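Local coordinates for conserved exported protein (Bacteroides fragilis, PDB 3CLW) that is probably a glycoside hydrolase of family 30 that cleaves O-glycosidic bonds, although its substrate is not known, at residues Thr396-Phe401 with Val491-Val496; Lys463-Thr468 with Leu473-Glu478. All coordinates share one frame; numbering follows the deposited sequence.

Interaction 1 of 2, residues Thr396-Phe401 with Val491-Val496; sequences TANYSF and VATIVV
The hydroxyl OG1 of T493 sits between two oxygens of N398: the backbone carbonyl O at 2.8 Å and the side-chain OD1 at 2.9 Å. OG1 has a single proton, which can serve one of these two oxygens at a time, so one helix residue offers two acceptors to the same hydroxyl. The T493 hydroxyl lies alongside the N398 side chain, OG1 3.3 Å from CB of N398. In T493 the hydroxyl lies anti to the carbonyl carbon (chi1 -56°), and CG2 packs against the N398 carbonyl O. The N398 side chain leaves the helix toward the strand with CG beside the backbone N (chi1 -90°), and its amide group reaches V491. There CG1 of V491 comes within 3.5 Å of N398 CG. A methyl group and a hydroxyl, two residues apart on the strand, thus both meet the amide, CG1 at CG and ND2 and OG1 at OD1. ND2 donates to T467 OG1 on the neighbouring strand 461-467 and more weakly to W394 O one turn back in the helix; these bonds fix how the amide is turned and place OD1 toward T493. All four residues that touch are buried, so these polar atoms meet inside the protein. The helix and strand axes run nearly parallel, 19° apart, with a closest approach of 8.3 Å. Y399 turns to other neighbours, packing on helix 328-347 and strand 438-444. Helix 391-400 thereby lies against the C-terminal strand 490-495 through a buried asparagine, a helix-on-sheet packing consistent with the beta domain that accompanies the TIM barrel in family 30 relatives.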
ATOM      1  N   THR A 396      -4.150 -10.985  -2.591  1.00 34.57           N
ATOM      2  CA  THR A 396      -3.879 -10.064  -1.465  1.00 35.31           C
ATOM      3  C   THR A 396      -4.592 -10.565  -0.213  1.00 34.22           C
ATOM      4  O   THR A 396      -3.999 -10.645   0.864  1.00 34.18           O
ATOM      5  CB  THR A 396      -4.323  -8.614  -1.749  1.00 35.22           C
ATOM      6  OG1 THR A 396      -3.661  -8.134  -2.915  1.00 36.89           O
ATOM      7  CG2 THR A 396      -3.970  -7.694  -0.588  1.00 36.31           C
ATOM      8  N   ALA A 397      -5.857 -10.927  -0.383  1.00 33.74           N
ATOM      9  CA  ALA A 397      -6.682 -11.436   0.716  1.00 33.45           C
ATOM     10  C   ALA A 397      -6.100 -12.667   1.408  1.00 33.06           C
ATOM     11  O   ALA A 397      -6.289 -12.821   2.594  1.00 33.85           O
ATOM     12  CB  ALA A 397      -8.148 -11.695   0.233  1.00 32.46           C
ATOM     13  N   ASN A 398      -5.399 -13.533   0.668  1.00 33.33           N
ATOM     14  CA  ASN A 398      -4.699 -14.682   1.253  1.00 33.67           C
ATOM     15  C   ASN A 398      -3.842 -14.187   2.412  1.00 34.27           C
ATOM     16  O   ASN A 398      -3.715 -14.836   3.445  1.00 34.25           O
ATOM     17  CB  ASN A 398      -3.779 -15.360   0.208  1.00 33.38           C
ATOM     18  CG  ASN A 398      -4.490 -16.467  -0.584  1.00 35.44           C
ATOM     19  OD1 ASN A 398      -4.587 -17.638  -0.137  1.00 37.02           O
ATOM     20  ND2 ASN A 398      -4.976 -16.111  -1.761  1.00 29.83           N
ATOM     21  N   TYR A 399      -3.247 -13.018   2.214  1.00 34.57           N
ATOM     22  CA  TYR A 399      -2.470 -12.364   3.260  1.00 34.78           C
ATOM     23  C   TYR A 399      -3.337 -11.504   4.175  1.00 34.55           C
ATOM     24  O   TYR A 399      -3.460 -11.799   5.378  1.00 33.25           O
ATOM     25  CB  TYR A 399      -1.379 -11.510   2.634  1.00 34.73           C
ATOM     26  CG  TYR A 399      -0.291 -12.297   1.974  1.00 35.61           C
ATOM     27  CD1 TYR A 399       0.773 -12.826   2.720  1.00 35.12           C
ATOM     28  CD2 TYR A 399      -0.293 -12.502   0.585  1.00 35.53           C
ATOM     29  CE1 TYR A 399       1.811 -13.553   2.098  1.00 32.87           C
ATOM     30  CE2 TYR A 399       0.740 -13.219  -0.037  1.00 33.43           C
ATOM     31  CZ  TYR A 399       1.774 -13.739   0.736  1.00 34.41           C
ATOM     32  OH  TYR A 399       2.776 -14.441   0.114  1.00 38.62           O
ATOM     33  N   SER A 400      -3.944 -10.455   3.590  1.00 34.33           N
ATOM     34  CA  SER A 400      -4.607  -9.416   4.364  1.00 34.08           C
ATOM     35  C   SER A 400      -5.713  -9.880   5.265  1.00 33.98           C
ATOM     36  O   SER A 400      -5.852  -9.352   6.370  1.00 34.55           O
ATOM     37  CB  SER A 400      -5.066  -8.232   3.477  1.00 34.94           C
ATOM     38  OG  SER A 400      -6.120  -8.569   2.576  1.00 35.67           O
ATOM     39  N   PHE A 401      -6.499 -10.862   4.829  1.00 34.13           N
ATOM     40  CA  PHE A 401      -7.697 -11.315   5.604  1.00 34.38           C
ATOM     41  C   PHE A 401      -7.278 -12.094   6.875  1.00 34.47           C
ATOM     42  O   PHE A 401      -7.958 -12.050   7.893  1.00 33.62           O
ATOM     43  CB  PHE A 401      -8.636 -12.168   4.690  1.00 34.27           C
ATOM     44  CG  PHE A 401      -9.950 -12.587   5.326  1.00 32.56           C
ATOM     45  CD1 PHE A 401     -11.105 -11.836   5.137  1.00 32.54           C
ATOM     46  CD2 PHE A 401     -10.048 -13.766   6.064  1.00 35.01           C
ATOM     47  CE1 PHE A 401     -12.366 -12.253   5.692  1.00 31.73           C
ATOM     48  CE2 PHE A 401     -11.292 -14.185   6.646  1.00 31.18           C
ATOM     49  CZ  PHE A 401     -12.443 -13.423   6.453  1.00 31.70           C
ATOM     50  N   VAL A 491      -2.318 -19.691  -4.728  1.00 41.84           N
ATOM     51  CA  VAL A 491      -1.941 -19.230  -3.401  1.00 40.84           C
ATOM     52  C   VAL A 491      -2.829 -19.898  -2.360  1.00 40.85           C
ATOM     53  O   VAL A 491      -4.045 -19.895  -2.488  1.00 42.25           O
ATOM     54  CB  VAL A 491      -2.052 -17.700  -3.266  1.00 40.31           C
ATOM     55  CG1 VAL A 491      -1.353 -17.248  -1.998  1.00 39.99           C
ATOM     56  CG2 VAL A 491      -1.449 -17.022  -4.469  1.00 39.20           C
ATOM     57  N   ALA A 492      -2.227 -20.502  -1.346  1.00 40.47           N
ATOM     58  CA  ALA A 492      -2.997 -21.138  -0.251  1.00 40.15           C
ATOM     59  C   ALA A 492      -2.681 -20.458   1.051  1.00 39.85           C
ATOM     60  O   ALA A 492      -1.521 -20.165   1.325  1.00 39.50           O
ATOM     61  CB  ALA A 492      -2.668 -22.621  -0.130  1.00 39.35           C
ATOM     62  N   THR A 493      -3.713 -20.175   1.833  1.00 39.76           N
ATOM     63  CA  THR A 493      -3.516 -19.825   3.224  1.00 39.72           C
ATOM     64  C   THR A 493      -3.954 -20.991   4.095  1.00 39.86           C
ATOM     65  O   THR A 493      -5.050 -21.536   3.895  1.00 38.95           O
ATOM     66  CB  THR A 493      -4.264 -18.578   3.595  1.00 39.65           C
ATOM     67  OG1 THR A 493      -3.831 -17.557   2.702  1.00 42.58           O
ATOM     68  CG2 THR A 493      -3.932 -18.156   5.044  1.00 39.11           C
ATOM     69  N   ILE A 494      -3.066 -21.352   5.038  1.00 39.60           N
ATOM     70  CA  ILE A 494      -3.288 -22.422   5.991  1.00 39.73           C
ATOM     71  C   ILE A 494      -3.300 -21.853   7.401  1.00 39.64           C
ATOM     72  O   ILE A 494      -2.300 -21.278   7.871  1.00 39.26           O
ATOM     73  CB  ILE A 494      -2.221 -23.556   5.841  1.00 40.25           C
ATOM     74  CG1 ILE A 494      -2.208 -24.127   4.402  1.00 40.37           C
ATOM     75  CG2 ILE A 494      -2.464 -24.665   6.863  1.00 40.09           C
ATOM     76  CD1 ILE A 494      -1.048 -23.644   3.537  1.00 41.99           C
ATOM     77  N   VAL A 495      -4.439 -22.010   8.075  1.00 40.21           N
ATOM     78  CA  VAL A 495      -4.640 -21.440   9.411  1.00 40.65           C
ATOM     79  C   VAL A 495      -4.706 -22.529  10.473  1.00 41.70           C
ATOM     80  O   VAL A 495      -5.570 -23.403  10.408  1.00 42.05           O
ATOM     81  CB  VAL A 495      -5.951 -20.598   9.495  1.00 40.62           C
ATOM     82  CG1 VAL A 495      -6.078 -19.965  10.861  1.00 39.02           C
ATOM     83  CG2 VAL A 495      -5.990 -19.539   8.407  1.00 37.55           C
ATOM     84  N   VAL A 496      -3.835 -22.444  11.477  1.00 42.79           N
ATOM     85  CA  VAL A 496      -3.727 -23.502  12.500  1.00 43.85           C
ATOM     86  C   VAL A 496      -4.337 -23.134  13.867  1.00 44.58           C
ATOM     87  O   VAL A 496      -4.043 -22.059  14.397  1.00 46.18           O
ATOM     88  CB  VAL A 496      -2.273 -23.978  12.641  1.00 43.81           C
ATOM     89  CG1 VAL A 496      -2.128 -24.962  13.804  1.00 43.64           C
ATOM     90  CG2 VAL A 496      -1.813 -24.609  11.316  1.00 43.59           C
TER

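Interaction 2 of 2, residues Lys463-Thr468 with Leu473-Glu478; sequences KVYLTT and LRYMGE
Y465 and Y475 meet as a non-hydrogen-bonded pair on antiparallel strands, their ring planes inclined at 36°. CD1 of Y475 lies over one face of the Y465 ring, 3.3 Å from Y465 CE1. Y475 holds its ring anti to the backbone N, and K463 CB sits at the edge of that ring, near its plane, closest to CE1. The extended K463 chain continues past the hydroxyl, CG lying 3.6 Å from Y475 OH. K463 CG also touches CG of E478, whose carboxylate OE2 makes its salt bridge with K461. On the face bearing L466, M476 curls (chi2 -63°, chi3 -71°), laying CG 3.8 Å from L466 CB and CE near CD2. The backbone bond from M476 N to V464 O is short, 2.6 Å. A beta bulge at M476-G477, opposite V464, shifts the register by one; G477 has positive phi, and its N sits 3.3 Å above the centre of the Y475 ring. Nearer the turn, L473 and R474 both face L466 in a G1 beta bulge; CD1 of L473 folds back to 3.6 Å from Y465 CB, while L473 N makes a weak hydrogen bond to T467 OG1, which also accepts from N398 ND2. This beta hairpin has strand 490-495 along the other edge of strand 461-467, and T467 and L473 pack against helix 391-400.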
ATOM      1  N   LYS A 463      -7.200 -25.121   8.569  1.00 45.84           N
ATOM      2  CA  LYS A 463      -8.141 -24.688   7.550  1.00 44.43           C
ATOM      3  C   LYS A 463      -7.411 -24.130   6.343  1.00 43.53           C
ATOM      4  O   LYS A 463      -6.439 -23.374   6.472  1.00 43.23           O
ATOM      5  CB  LYS A 463      -9.118 -23.673   8.132  1.00 44.82           C
ATOM      6  CG  LYS A 463     -10.058 -24.320   9.121  1.00 44.58           C
ATOM      7  CD  LYS A 463     -10.951 -23.323   9.849  1.00 45.60           C
ATOM      8  CE  LYS A 463     -11.896 -24.070  10.759  1.00 45.43           C
ATOM      9  NZ  LYS A 463     -12.973 -23.195  11.268  1.00 50.31           N
ATOM     10  N   VAL A 464      -7.855 -24.542   5.165  1.00 42.15           N
ATOM     11  CA  VAL A 464      -7.189 -24.150   3.950  1.00 41.25           C
ATOM     12  C   VAL A 464      -8.117 -23.251   3.142  1.00 41.69           C
ATOM     13  O   VAL A 464      -9.330 -23.529   3.018  1.00 41.61           O
ATOM     14  CB  VAL A 464      -6.747 -25.378   3.131  1.00 41.33           C
ATOM     15  CG1 VAL A 464      -6.251 -24.975   1.757  1.00 39.39           C
ATOM     16  CG2 VAL A 464      -5.695 -26.161   3.882  1.00 40.23           C
ATOM     17  N   TYR A 465      -7.526 -22.166   2.619  1.00 41.41           N
ATOM     18  CA  TYR A 465      -8.199 -21.187   1.761  1.00 40.74           C
ATOM     19  C   TYR A 465      -7.358 -21.007   0.516  1.00 41.17           C
ATOM     20  O   TYR A 465      -6.151 -20.784   0.611  1.00 42.44           O
ATOM     21  CB  TYR A 465      -8.360 -19.877   2.506  1.00 40.02           C
ATOM     22  CG  TYR A 465      -9.081 -20.018   3.818  1.00 38.86           C
ATOM     23  CD1 TYR A 465     -10.474 -19.840   3.899  1.00 40.21           C
ATOM     24  CD2 TYR A 465      -8.389 -20.334   4.995  1.00 37.91           C
ATOM     25  CE1 TYR A 465     -11.146 -19.969   5.135  1.00 38.47           C
ATOM     26  CE2 TYR A 465      -9.052 -20.454   6.220  1.00 36.71           C
ATOM     27  CZ  TYR A 465     -10.425 -20.287   6.282  1.00 38.44           C
ATOM     28  OH  TYR A 465     -11.087 -20.405   7.498  1.00 38.89           O
ATOM     29  N   LEU A 466      -7.990 -21.101  -0.649  1.00 40.66           N
ATOM     30  CA  LEU A 466      -7.290 -21.314  -1.912  1.00 39.95           C
ATOM     31  C   LEU A 466      -7.754 -20.388  -3.036  1.00 39.81           C
ATOM     32  O   LEU A 466      -8.967 -20.273  -3.288  1.00 38.83           O
ATOM     33  CB  LEU A 466      -7.494 -22.766  -2.341  1.00 40.12           C
ATOM     34  CG  LEU A 466      -6.603 -23.437  -3.376  1.00 40.79           C
ATOM     35  CD1 LEU A 466      -5.165 -23.405  -2.909  1.00 42.64           C
ATOM     36  CD2 LEU A 466      -7.032 -24.877  -3.564  1.00 39.42           C
ATOM     37  N   THR A 467      -6.770 -19.734  -3.676  1.00 39.31           N
ATOM     38  CA  THR A 467      -6.962 -18.892  -4.859  1.00 39.71           C
ATOM     39  C   THR A 467      -6.235 -19.494  -6.079  1.00 40.30           C
ATOM     40  O   THR A 467      -5.031 -19.731  -6.061  1.00 39.65           O
ATOM     41  CB  THR A 467      -6.459 -17.440  -4.627  1.00 39.61           C
ATOM     42  OG1 THR A 467      -7.123 -16.879  -3.498  1.00 39.24           O
ATOM     43  CG2 THR A 467      -6.743 -16.553  -5.846  1.00 39.15           C
ATOM     44  N   THR A 468      -6.995 -19.761  -7.131  1.00 40.86           N
ATOM     45  CA  THR A 468      -6.450 -20.297  -8.357  1.00 41.20           C
ATOM     46  C   THR A 468      -7.109 -19.583  -9.534  1.00 41.69           C
ATOM     47  O   THR A 468      -7.869 -18.610  -9.352  1.00 41.33           O
ATOM     48  CB  THR A 468      -6.755 -21.807  -8.502  1.00 41.40           C
ATOM     49  OG1 THR A 468      -8.169 -21.983  -8.627  1.00 41.44           O
ATOM     50  CG2 THR A 468      -6.250 -22.584  -7.318  1.00 41.79           C
ATOM     51  N   LEU A 473     -10.193 -17.287  -3.261  1.00 40.56           N
ATOM     52  CA  LEU A 473     -10.016 -17.555  -1.820  1.00 39.93           C
ATOM     53  C   LEU A 473     -11.148 -18.418  -1.258  1.00 39.63           C
ATOM     54  O   LEU A 473     -11.917 -18.009  -0.389  1.00 39.46           O
ATOM     55  CB  LEU A 473      -9.814 -16.254  -1.024  1.00 38.88           C
ATOM     56  CG  LEU A 473      -9.147 -16.395   0.355  1.00 39.42           C
ATOM     57  CD1 LEU A 473      -7.768 -17.063   0.260  1.00 38.62           C
ATOM     58  CD2 LEU A 473      -9.017 -15.041   1.003  1.00 39.33           C
ATOM     59  N   ARG A 474     -11.236 -19.628  -1.787  1.00 40.59           N
ATOM     60  CA  ARG A 474     -12.300 -20.567  -1.442  1.00 41.01           C
ATOM     61  C   ARG A 474     -11.880 -21.380  -0.248  1.00 40.87           C
ATOM     62  O   ARG A 474     -10.758 -21.879  -0.199  1.00 40.51           O
ATOM     63  CB  ARG A 474     -12.553 -21.533  -2.597  1.00 41.38           C
ATOM     64  CG  ARG A 474     -13.183 -20.933  -3.810  1.00 44.68           C
ATOM     65  CD  ARG A 474     -14.652 -20.646  -3.595  1.00 47.83           C
ATOM     66  NE  ARG A 474     -14.820 -19.255  -3.193  1.00 51.14           N
ATOM     67  CZ  ARG A 474     -15.996 -18.655  -3.047  1.00 54.01           C
ATOM     68  NH1 ARG A 474     -16.026 -17.381  -2.672  1.00 53.15           N
ATOM     69  NH2 ARG A 474     -17.141 -19.321  -3.286  1.00 52.76           N
ATOM     70  N   TYR A 475     -12.782 -21.532   0.708  1.00 41.33           N
ATOM     71  CA  TYR A 475     -12.497 -22.345   1.864  1.00 42.27           C
ATOM     72  C   TYR A 475     -12.506 -23.834   1.473  1.00 42.69           C
ATOM     73  O   TYR A 475     -13.460 -24.311   0.842  1.00 42.33           O
ATOM     74  CB  TYR A 475     -13.488 -22.047   2.992  1.00 42.64           C
ATOM     75  CG  TYR A 475     -13.371 -22.988   4.176  1.00 42.54           C
ATOM     76  CD1 TYR A 475     -12.156 -23.144   4.840  1.00 40.91           C
ATOM     77  CD2 TYR A 475     -14.475 -23.716   4.629  1.00 41.89           C
ATOM     78  CE1 TYR A 475     -12.032 -23.987   5.918  1.00 42.32           C
ATOM     79  CE2 TYR A 475     -14.359 -24.579   5.720  1.00 42.36           C
ATOM     80  CZ  TYR A 475     -13.133 -24.710   6.360  1.00 43.58           C
ATOM     81  OH  TYR A 475     -12.978 -25.552   7.453  1.00 44.50           O
ATOM     82  N   MET A 476     -11.447 -24.553   1.854  1.00 42.68           N
ATOM     83  CA  MET A 476     -11.277 -25.935   1.425  1.00 43.22           C
ATOM     84  C   MET A 476     -11.399 -26.960   2.554  1.00 44.69           C
ATOM     85  O   MET A 476     -10.999 -28.117   2.389  1.00 45.59           O
ATOM     86  CB  MET A 476      -9.950 -26.105   0.675  1.00 42.37           C
ATOM     87  CG  MET A 476      -9.794 -25.213  -0.569  1.00 41.30           C
ATOM     88  SD  MET A 476     -10.951 -25.437  -1.956  1.00 33.75           S
ATOM     89  CE  MET A 476     -10.374 -27.025  -2.561  1.00 37.75           C
ATOM     90  N   GLY A 477     -11.959 -26.548   3.691  1.00 45.61           N
ATOM     91  CA  GLY A 477     -12.104 -27.416   4.856  1.00 47.01           C
ATOM     92  C   GLY A 477     -10.826 -27.597   5.673  1.00 48.94           C
ATOM     93  O   GLY A 477      -9.748 -27.108   5.291  1.00 48.62           O
ATOM     94  N   GLU A 478     -10.940 -28.309   6.798  1.00 50.08           N
ATOM     95  CA  GLU A 478      -9.767 -28.661   7.594  1.00 52.07           C
ATOM     96  C   GLU A 478      -8.993 -29.761   6.899  1.00 52.65           C
ATOM     97  O   GLU A 478      -9.567 -30.749   6.448  1.00 52.95           O
ATOM     98  CB  GLU A 478     -10.146 -29.075   9.009  1.00 52.21           C
ATOM     99  CG  GLU A 478     -10.311 -27.900   9.934  1.00 55.89           C
ATOM    100  CD  GLU A 478     -11.012 -28.241  11.237  1.00 60.90           C
ATOM    101  OE1 GLU A 478     -11.920 -29.107  11.228  1.00 62.33           O
ATOM    102  OE2 GLU A 478     -10.668 -27.622  12.277  1.00 62.84           O
TER

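Interaction 1 is wholly buried, whereas interaction 2 runs from buried residues near the hairpin turn to the exposed K463 and E478. They share a sheet: strand 461-467 lies beside strand 490-495, and T493 N probably donates to Y465 O between them. Through N398 the two contacts meet, its OD1 packing on L473 CD1; A397 CB touches L473 CD2. The chemistry follows location. Helix meets sheet through a few side-chain atoms and one shared hydroxyl, while the 463-468 and 473-478 strands rely on a backbone ladder overlaid by aromatic and aliphatic contacts. Along the chain, interaction 2 is nested within the loop that interaction 1 closes.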